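Local atomic coordinates of macro domain-containing protein (Thermosipho africanus, PDB entry 7OMU), a protein that combines a DarT-family domain and a macro domain in a single chain, the macro domain holding adenosine-5-diphosphoribose in this structure. Residues A[43-47]-A[80-85]; A[219-223]-A[395-400]; A[264-270]-A[286-290]. The protein carries 1 engineered substitution. All blocks are in the same frame, centred on the assembly; numbering follows the deposited sequence.

Interaction 1. Residues A[43-47]-A[80-85]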
loop_
_atom_site.group_PDB
_atom_site.type_symbol
_atom_site.label_atom_id
_atom_site.label_comp_id
_atom_site.label_asym_id
_atom_site.label_seq_id
_atom_site.Cartn_x
_atom_site.Cartn_y
_atom_site.Cartn_z
ATOM N N ILE A 43 9.969 -19.007 14.766
ATOM C CA ILE A 43 10.261 -17.550 14.634
ATOM C C ILE A 43 11.091 -17.152 15.854
ATOM O O ILE A 43 10.535 -17.165 16.962
ATOM C CB ILE A 43 8.971 -16.713 14.498
ATOM C CG1 ILE A 43 8.150 -17.132 13.276
ATOM C CG2 ILE A 43 9.292 -15.228 14.460
ATOM C CD1 ILE A 43 6.787 -16.478 13.190
ATOM N N LEU A 44 12.373 -16.839 15.642
ATOM C CA LEU A 44 13.359 -16.549 16.716
ATOM C C LEU A 44 13.540 -15.037 16.859
ATOM O O LEU A 44 13.498 -14.343 15.838
ATOM C CB LEU A 44 14.697 -17.210 16.360
ATOM C CG LEU A 44 14.631 -18.670 15.928
ATOM C CD1 LEU A 44 16.028 -19.221 15.690
ATOM C CD2 LEU A 44 13.879 -19.501 16.956
ATOM N N SER A 45 13.770 -14.564 18.083
ATOM C CA SER A 45 14.192 -13.172 18.380
ATOM C C SER A 45 15.595 -12.949 17.805
ATOM O O SER A 45 16.324 -13.946 17.643
ATOM C CB SER A 45 14.140 -12.895 19.856
ATOM O OG SER A 45 15.057 -13.715 20.570
ATOM N N HIS A 46 15.953 -11.695 17.500
ATOM C CA HIS A 46 17.275 -11.323 16.926
ATOM C C HIS A 46 18.364 -11.591 17.969
ATOM O O HIS A 46 19.532 -11.747 17.562
ATOM C CB HIS A 46 17.263 -9.890 16.368
ATOM C CG HIS A 46 16.578 -9.767 15.040
ATOM N ND1 HIS A 46 15.604 -8.813 14.790
ATOM C CD2 HIS A 46 16.710 -10.471 13.887
ATOM C CE1 HIS A 46 15.176 -8.934 13.547
ATOM N NE2 HIS A 46 15.842 -9.942 12.975
ATOM N N ALA A 47 17.978 -11.684 19.249
ATOM C CA ALA A 47 18.821 -12.134 20.387
ATOM C C ALA A 47 19.028 -13.651 20.334
ATOM O O ALA A 47 20.164 -14.098 20.565
ATOM C CB ALA A 47 18.177 -11.740 21.693
ATOM N N TRP A 80 15.016 -6.618 21.358
ATOM C CA TRP A 80 15.629 -7.613 20.433
ATOM C C TRP A 80 15.545 -9.029 21.023
ATOM O O TRP A 80 15.896 -9.980 20.296
ATOM C CB TRP A 80 17.064 -7.219 20.047
ATOM C CG TRP A 80 18.144 -7.671 20.984
ATOM C CD1 TRP A 80 18.157 -7.551 22.343
ATOM C CD2 TRP A 80 19.400 -8.278 20.630
ATOM N NE1 TRP A 80 19.317 -8.060 22.862
ATOM C CE2 TRP A 80 20.101 -8.513 21.836
ATOM C CE3 TRP A 80 19.999 -8.655 19.422
ATOM C CZ2 TRP A 80 21.361 -9.113 21.863
ATOM C CZ3 TRP A 80 21.245 -9.248 19.452
ATOM C CH2 TRP A 80 21.915 -9.470 20.655
ATOM N N GLU A 81 15.094 -9.161 22.279
ATOM C CA GLU A 81 14.849 -10.461 22.964
ATOM C C GLU A 81 13.504 -11.042 22.513
ATOM O O GLU A 81 13.288 -12.244 22.736
ATOM C CB GLU A 81 14.853 -10.300 24.485
ATOM C CG GLU A 81 16.222 -10.004 25.074
ATOM C CD GLU A 81 16.251 -9.972 26.593
ATOM O OE1 GLU A 81 15.601 -10.836 27.207
ATOM O OE2 GLU A 81 16.907 -9.074 27.163
ATOM N N PHE A 82 12.637 -10.221 21.913
ATOM C CA PHE A 82 11.275 -10.605 21.458
ATOM C C PHE A 82 11.241 -10.773 19.935
ATOM O O PHE A 82 12.161 -10.296 19.241
ATOM C CB PHE A 82 10.252 -9.552 21.894
ATOM C CG PHE A 82 10.101 -9.409 23.386
ATOM C CD1 PHE A 82 10.973 -8.617 24.111
ATOM C CD2 PHE A 82 9.093 -10.071 24.069
ATOM C CE1 PHE A 82 10.843 -8.495 25.484
ATOM C CE2 PHE A 82 8.963 -9.945 25.443
ATOM C CZ PHE A 82 9.836 -9.155 26.148
ATOM N N ALA A 83 10.192 -11.440 19.447
ATOM C CA ALA A 83 9.878 -11.647 18.015
ATOM C C ALA A 83 8.698 -10.748 17.648
ATOM O O ALA A 83 7.656 -10.837 18.323
ATOM C CB ALA A 83 9.563 -13.099 17.759
ATOM N N ASN A 84 8.858 -9.922 16.611
ATOM C CA ASN A 84 7.910 -8.833 16.250
ATOM C C ASN A 84 6.846 -9.383 15.295
ATOM O O ASN A 84 7.156 -9.560 14.098
ATOM C CB ASN A 84 8.665 -7.639 15.660
ATOM C CG ASN A 84 7.847 -6.368 15.614
ATOM O OD1 ASN A 84 7.999 -5.500 16.468
ATOM N ND2 ASN A 84 6.993 -6.242 14.615
ATOM N N LEU A 85 5.644 -9.650 15.814
ATOM C CA LEU A 85 4.465 -10.112 15.032
ATOM C C LEU A 85 3.520 -8.927 14.813
ATOM O O LEU A 85 2.843 -8.535 15.778
ATOM C CB LEU A 85 3.766 -11.238 15.801
ATOM C CG LEU A 85 4.651 -12.417 16.195
ATOM C CD1 LEU A 85 3.833 -13.514 16.853
ATOM C CD2 LEU A 85 5.396 -12.965 14.991
#

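Interaction 2. Residues A[219-223]-A[395-400]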
loop_
_atom_site.group_PDB
_atom_site.type_symbol
_atom_site.label_atom_id
_atom_site.label_comp_id
_atom_site.label_asym_id
_atom_site.label_seq_id
_atom_site.Cartn_x
_atom_site.Cartn_y
_atom_site.Cartn_z
ATOM N N ARG A 219 -5.775 -7.155 -9.267
ATOM C CA ARG A 219 -6.018 -7.667 -10.639
ATOM C C ARG A 219 -5.534 -6.624 -11.649
ATOM O O ARG A 219 -5.782 -5.432 -11.433
ATOM C CB ARG A 219 -7.512 -7.942 -10.809
ATOM C CG ARG A 219 -7.918 -8.402 -12.200
ATOM C CD ARG A 219 -9.429 -8.436 -12.277
ATOM N NE ARG A 219 -9.932 -9.202 -13.407
ATOM C CZ ARG A 219 -11.206 -9.216 -13.791
ATOM N NH1 ARG A 219 -12.106 -8.508 -13.126
ATOM N NH2 ARG A 219 -11.573 -9.933 -14.840
ATOM N N GLU A 220 -4.875 -7.062 -12.718
ATOM C CA GLU A 220 -4.435 -6.185 -13.832
ATOM C C GLU A 220 -4.876 -6.835 -15.147
ATOM O O GLU A 220 -4.644 -8.041 -15.310
ATOM C CB GLU A 220 -2.924 -5.962 -13.747
ATOM C CG GLU A 220 -2.353 -5.149 -14.899
ATOM C CD GLU A 220 -0.947 -4.598 -14.696
ATOM O OE1 GLU A 220 -0.466 -4.588 -13.541
ATOM O OE2 GLU A 220 -0.335 -4.164 -15.701
ATOM N N ILE A 221 -5.520 -6.066 -16.025
ATOM C CA ILE A 221 -6.006 -6.509 -17.364
ATOM C C ILE A 221 -5.274 -5.677 -18.415
ATOM O O ILE A 221 -5.589 -4.490 -18.518
ATOM C CB ILE A 221 -7.533 -6.332 -17.469
ATOM C CG1 ILE A 221 -8.262 -7.002 -16.305
ATOM C CG2 ILE A 221 -8.055 -6.811 -18.816
ATOM C CD1 ILE A 221 -9.725 -6.639 -16.210
ATOM N N LYS A 222 -4.328 -6.268 -19.148
ATOM C CA LYS A 222 -3.564 -5.569 -20.217
ATOM C C LYS A 222 -4.421 -5.516 -21.484
ATOM O O LYS A 222 -4.747 -6.594 -21.995
ATOM C CB LYS A 222 -2.211 -6.244 -20.443
ATOM C CG LYS A 222 -1.235 -6.016 -19.298
ATOM C CD LYS A 222 0.006 -6.877 -19.330
ATOM C CE LYS A 222 0.803 -6.775 -18.044
ATOM N NZ LYS A 222 1.685 -7.949 -17.832
ATOM N N LEU A 223 -4.771 -4.303 -21.937
ATOM C CA LEU A 223 -5.575 -4.041 -23.161
ATOM C C LEU A 223 -4.638 -3.853 -24.358
ATOM O O LEU A 223 -4.977 -4.333 -25.465
ATOM C CB LEU A 223 -6.438 -2.792 -22.950
ATOM C CG LEU A 223 -7.486 -2.873 -21.841
ATOM C CD1 LEU A 223 -8.236 -1.556 -21.710
ATOM C CD2 LEU A 223 -8.465 -4.012 -22.087
ATOM N N ASP A 395 -17.825 -8.439 -16.610
ATOM C CA ASP A 395 -16.489 -8.840 -17.127
ATOM C C ASP A 395 -16.361 -8.419 -18.596
ATOM O O ASP A 395 -15.247 -8.033 -18.999
ATOM C CB ASP A 395 -16.232 -10.339 -16.942
ATOM C CG ASP A 395 -14.851 -10.657 -16.392
ATOM O OD1 ASP A 395 -14.448 -10.002 -15.398
ATOM O OD2 ASP A 395 -14.185 -11.559 -16.953
ATOM N N VAL A 396 -17.462 -8.479 -19.354
ATOM C CA VAL A 396 -17.509 -8.135 -20.808
ATOM C C VAL A 396 -17.202 -6.642 -21.022
ATOM O O VAL A 396 -16.762 -6.297 -22.135
ATOM C CB VAL A 396 -18.855 -8.533 -21.443
ATOM C CG1 VAL A 396 -20.028 -7.768 -20.847
ATOM C CG2 VAL A 396 -18.829 -8.382 -22.959
ATOM N N GLN A 397 -17.414 -5.784 -20.019
ATOM C CA GLN A 397 -17.115 -4.327 -20.116
ATOM C C GLN A 397 -15.642 -4.053 -19.776
ATOM O O GLN A 397 -15.262 -2.873 -19.781
ATOM C CB GLN A 397 -18.042 -3.510 -19.210
ATOM C CG GLN A 397 -19.491 -3.479 -19.682
ATOM C CD GLN A 397 -20.350 -2.530 -18.878
ATOM O OE1 GLN A 397 -19.855 -1.639 -18.190
ATOM N NE2 GLN A 397 -21.660 -2.706 -18.966
ATOM N N LEU A 398 -14.842 -5.085 -19.492
ATOM C CA LEU A 398 -13.374 -4.960 -19.274
ATOM C C LEU A 398 -12.614 -5.590 -20.450
ATOM O O LEU A 398 -11.369 -5.646 -20.385
ATOM C CB LEU A 398 -12.995 -5.645 -17.959
ATOM C CG LEU A 398 -13.776 -5.202 -16.725
ATOM C CD1 LEU A 398 -13.436 -6.077 -15.530
ATOM C CD2 LEU A 398 -13.516 -3.741 -16.414
ATOM N N SER A 399 -13.327 -6.059 -21.477
ATOM C CA SER A 399 -12.733 -6.654 -22.703
ATOM C C SER A 399 -12.350 -5.532 -23.661
ATOM O O SER A 399 -12.988 -4.481 -23.674
ATOM C CB SER A 399 -13.664 -7.653 -23.353
ATOM O OG SER A 399 -14.593 -7.008 -24.212
ATOM N N PRO A 400 -11.302 -5.721 -24.495
ATOM C CA PRO A 400 -10.869 -4.689 -25.436
ATOM C C PRO A 400 -11.894 -4.498 -26.562
ATOM O O PRO A 400 -11.987 -3.406 -27.092
ATOM C CB PRO A 400 -9.541 -5.238 -25.973
ATOM C CG PRO A 400 -9.703 -6.737 -25.871
ATOM C CD PRO A 400 -10.496 -6.946 -24.597
#

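Interaction 3. Residues A[264-270]-A[286-290]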
loop_
_atom_site.group_PDB
_atom_site.type_symbol
_atom_site.label_atom_id
_atom_site.label_comp_id
_atom_site.label_asym_id
_atom_site.label_seq_id
_atom_site.Cartn_x
_atom_site.Cartn_y
_atom_site.Cartn_z
ATOM N N PHE A 264 -1.622 14.063 1.133
ATOM C CA PHE A 264 -0.816 15.018 0.319
ATOM C C PHE A 264 -1.391 16.430 0.443
ATOM O O PHE A 264 -1.804 17.037 -0.549
ATOM C CB PHE A 264 -0.766 14.540 -1.135
ATOM C CG PHE A 264 -0.418 13.079 -1.291
ATOM C CD1 PHE A 264 0.860 12.621 -1.005
ATOM C CD2 PHE A 264 -1.366 12.160 -1.712
ATOM C CE1 PHE A 264 1.181 11.280 -1.141
ATOM C CE2 PHE A 264 -1.042 10.817 -1.849
ATOM C CZ PHE A 264 0.230 10.381 -1.562
ATOM N N PRO A 265 -1.423 17.009 1.665
ATOM C CA PRO A 265 -2.104 18.284 1.896
ATOM C C PRO A 265 -1.585 19.451 1.035
ATOM O O PRO A 265 -2.364 20.337 0.731
ATOM C CB PRO A 265 -1.879 18.542 3.395
ATOM C CG PRO A 265 -0.666 17.710 3.738
ATOM C CD PRO A 265 -0.803 16.472 2.881
ATOM N N ASP A 266 -0.305 19.433 0.655
ATOM C CA ASP A 266 0.288 20.451 -0.256
ATOM C C ASP A 266 -0.433 20.419 -1.613
ATOM O O ASP A 266 -0.547 21.495 -2.226
ATOM C CB ASP A 266 1.792 20.246 -0.438
ATOM C CG ASP A 266 2.135 18.947 -1.138
ATOM O OD1 ASP A 266 1.716 17.887 -0.622
ATOM O OD2 ASP A 266 2.804 19.001 -2.196
ATOM N N VAL A 267 -0.891 19.243 -2.063
ATOM C CA VAL A 267 -1.638 19.071 -3.348
ATOM C C VAL A 267 -2.966 19.830 -3.242
ATOM O O VAL A 267 -3.371 20.474 -4.228
ATOM C CB VAL A 267 -1.873 17.586 -3.700
ATOM C CG1 VAL A 267 -2.759 17.421 -4.928
ATOM C CG2 VAL A 267 -0.566 16.835 -3.903
ATOM N N TYR A 268 -3.627 19.734 -2.091
ATOM C CA TYR A 268 -4.890 20.450 -1.782
ATOM C C TYR A 268 -4.650 21.953 -1.936
ATOM O O TYR A 268 -5.436 22.624 -2.631
ATOM C CB TYR A 268 -5.381 20.064 -0.384
ATOM C CG TYR A 268 -6.543 20.864 0.143
ATOM C CD1 TYR A 268 -7.644 21.140 -0.650
ATOM C CD2 TYR A 268 -6.554 21.319 1.451
ATOM C CE1 TYR A 268 -8.716 21.870 -0.163
ATOM C CE2 TYR A 268 -7.616 22.049 1.953
ATOM C CZ TYR A 268 -8.701 22.326 1.142
ATOM O OH TYR A 268 -9.754 23.043 1.624
ATOM N N VAL A 269 -3.570 22.449 -1.330
ATOM C CA VAL A 269 -3.191 23.892 -1.321
ATOM C C VAL A 269 -2.921 24.357 -2.756
ATOM O O VAL A 269 -3.374 25.458 -3.121
ATOM C CB VAL A 269 -1.974 24.132 -0.412
ATOM C CG1 VAL A 269 -1.384 25.519 -0.606
ATOM C CG2 VAL A 269 -2.332 23.899 1.049
ATOM N N VAL A 270 -2.184 23.551 -3.521
ATOM C CA VAL A 270 -1.841 23.822 -4.949
ATOM C C VAL A 270 -3.143 23.856 -5.751
ATOM O O VAL A 270 -3.280 24.723 -6.631
ATOM C CB VAL A 270 -0.856 22.772 -5.500
ATOM C CG1 VAL A 270 -0.836 22.742 -7.016
ATOM C CG2 VAL A 270 0.547 22.995 -4.965
ATOM N N TYR A 286 -4.632 20.760 -14.565
ATOM C CA TYR A 286 -3.385 21.375 -14.040
ATOM C C TYR A 286 -2.449 20.259 -13.564
ATOM O O TYR A 286 -2.885 19.445 -12.730
ATOM C CB TYR A 286 -3.685 22.359 -12.906
ATOM C CG TYR A 286 -2.472 23.068 -12.358
ATOM C CD1 TYR A 286 -2.016 24.251 -12.917
ATOM C CD2 TYR A 286 -1.773 22.557 -11.278
ATOM C CE1 TYR A 286 -0.908 24.915 -12.414
ATOM C CE2 TYR A 286 -0.658 23.203 -10.766
ATOM C CZ TYR A 286 -0.225 24.389 -11.332
ATOM O OH TYR A 286 0.869 25.032 -10.835
ATOM N N LEU A 287 -1.213 20.236 -14.078
ATOM C CA LEU A 287 -0.152 19.282 -13.668
ATOM C C LEU A 287 0.726 19.928 -12.591
ATOM O O LEU A 287 1.389 20.934 -12.891
ATOM C CB LEU A 287 0.682 18.885 -14.888
ATOM C CG LEU A 287 1.837 17.926 -14.598
ATOM C CD1 LEU A 287 1.317 16.568 -14.158
ATOM C CD2 LEU A 287 2.725 17.777 -15.817
ATOM N N TYR A 288 0.722 19.354 -11.387
ATOM C CA TYR A 288 1.602 19.722 -10.248
ATOM C C TYR A 288 2.872 18.877 -10.339
ATOM O O TYR A 288 2.787 17.666 -10.090
ATOM C CB TYR A 288 0.866 19.496 -8.924
ATOM C CG TYR A 288 1.623 19.814 -7.657
ATOM C CD1 TYR A 288 2.682 20.704 -7.631
ATOM C CD2 TYR A 288 1.228 19.254 -6.455
ATOM C CE1 TYR A 288 3.348 20.996 -6.453
ATOM C CE2 TYR A 288 1.878 19.539 -5.266
ATOM C CZ TYR A 288 2.944 20.416 -5.263
ATOM O OH TYR A 288 3.587 20.709 -4.093
ATOM N N LYS A 289 3.998 19.493 -10.713
ATOM C CA LYS A 289 5.312 18.813 -10.828
ATOM C C LYS A 289 5.981 18.812 -9.449
ATOM O O LYS A 289 7.016 19.468 -9.285
ATOM C CB LYS A 289 6.148 19.471 -11.928
ATOM C CG LYS A 289 5.576 19.301 -13.329
ATOM C CD LYS A 289 6.466 19.845 -14.417
ATOM C CE LYS A 289 5.804 19.851 -15.775
ATOM N NZ LYS A 289 6.641 20.550 -16.779
ATOM N N ARG A 290 5.386 18.077 -8.510
ATOM C CA ARG A 290 5.809 17.949 -7.090
ATOM C C ARG A 290 7.199 17.302 -7.023
ATOM O O ARG A 290 7.339 16.150 -7.482
ATOM C CB ARG A 290 4.770 17.103 -6.346
ATOM C CG ARG A 290 4.697 17.340 -4.847
ATOM C CD ARG A 290 3.513 16.590 -4.269
ATOM N NE ARG A 290 3.917 15.389 -3.563
ATOM C CZ ARG A 290 3.754 15.186 -2.265
ATOM N NH1 ARG A 290 3.184 16.109 -1.513
ATOM N NH2 ARG A 290 4.159 14.054 -1.715
#

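Interaction 1. Residues A[43-47]-A[80-85]
A47 sits as a small bump on the indole of W80. Its CA stands 3.8 Å from the centroid of the W80 six-membered ring and only 9° off the ring normal, a CH-pi contact over the face, while A47 CB rests on the same flat group, 3.8 Å from W80 CE2. A chi1 of 86° holds the tryptophan CG between its backbone N and carbonyl carbon, with the ring lying against A47. At the backbone, A47 N donates to W80 O at 2.9 Å, with an N-H...O angle of 143°. S45 marks the corner as N-cap of helix 46-51, its OG bonded to E48 N, and its CB fills the bend lined by the carbonyls of W80, E81 and F82. In this DarT-family part of the fold, 43-44 pairs antiparallel with 176-177, while 82-86 is the edge of a four-stranded antiparallel sheet, beside 170-174; Q175 shares backbone hydrogen bonds with both S45 and E81. Farther along, the two branches of I43 divide the work. CG2 nests on A83 CB at 3.9 Å, and CD1 comes to 4.2 Å from L85 CD2, the two side chains crossing obliquely; V112 and Y28 also touch both residues.

Interaction 2. Residues A[219-223]-A[395-400]
R219 and D395 make the polar link between 219-223 and 395-400, a salt bridge at the protein surface. NH2 of R219 lies 2.9 Å from OD1 of D395, and the N-H...O angle of 171° shows a nearly straight bond. The acceptor is met on its syn side, and the guanidinium and carboxylate planes differ by just 14°, so the two groups meet almost coplanar, edge to edge. An arginine extended from CG to NE delivers the charge this far from the strand. Its NH1 has a second, long and weak ion pair with E231.

The contact belongs to one margin of the macro-domain sheet: 219-222 is an outermost strand, antiparallel to 227-231, and 395-400 leads from a 3-10 turn into the short helix 400-403. In that lead-in L398 N reaches D395 O at 3.0 Å, and OG of S399 donates to the backbone V396 O at 3.1 Å and caps the helix through a weak bond with F402 N.

Apolar contacts join the remaining side chains. I221 CD1 touches L398 CD1 at 3.8 Å, the two side chains crossing at about a right angle, and the same methyl lies over one face of the R219 guanidinium, displaced toward its rim. L223 brings CD2 to 4.2 Å from P400 CB. In van der Waals contact, that methyl also approaches L398 O (3.7 Å). W365 and L387 back L398, while L403 and C373 flank L223.

Interaction 3. Residues A[264-270]-A[286-290]
The ring of Y288 is clasped between V270, which reaches it from helix 265-275, and R290 of its own segment. V270 CG2 lies 3.7 Å from the ring centroid and 17° off the normal, a CH-pi contact over one face, displaced toward the rim; the CB of R290 lies over the centre of the opposite face. In the ring plane, at its edge, come D266 OD2 and V267 CG2, the latter 3.9 Å from Y288 CE2. The other V270 branch, CG1, meets Y286 CE2 at 3.8 Å, so one valine straddles both tyrosines, crossing Y286 at about a right angle.

These side chains bridge a helix and strand 286-288 that run roughly antiparallel, their short axes 10.3 Å apart at closest approach. The strand is an outermost one of the macro-domain sheet, hydrogen-bonded to 313-318, and the helix packs over it in the alpha/beta layering of this fold.

D266 is the polar hub. Y288 OH donates to OD2 at 2.7 Å on its anti lone pair, and R290 NH1 donates to the same OD2 at 3.0 Å from the syn side, as part of a salt bridge. A bend at chi3 (104°) turns the R290 guanidinium back toward the helix start. F264, just before it, places CD1 over a face of that guanidinium, 3.7 Å from NH2, with the two planes 82° apart. F264 also meets the ring of F314, and F297 touches R290.

Two donors on one carboxylate oxygen fix D266 from different directions, and they tie Y288 and R290 to a single acceptor. With R290 buried and F264 against its guanidinium, D266 would be expected to offset part of the positive charge, and the nearby guanidinium would favour the ionised carboxylate.

Interactions 2 and 3 work at the two outermost strands of the same seven-stranded macro-domain sheet, 219-222 and 286-288, with centres about 31 Å apart. Interaction 1 belongs to the DarT-family part of the chain, across the chain's centre from both, its centre about 44 Å from that of interaction 2. Burial and chemistry differ accordingly. Interaction 2 is a surface contact whose ion pair lies beside an apolar cluster of I221, L223 and L398. Interaction 3 is partly buried and sets its ion pair, one partner of which (R290) is buried, beside tyrosine, phenylalanine and valine side chains. Interaction 1, also partly buried, has no salt bridge across its segments and relies on a backbone bond, an indole face and aliphatic branches.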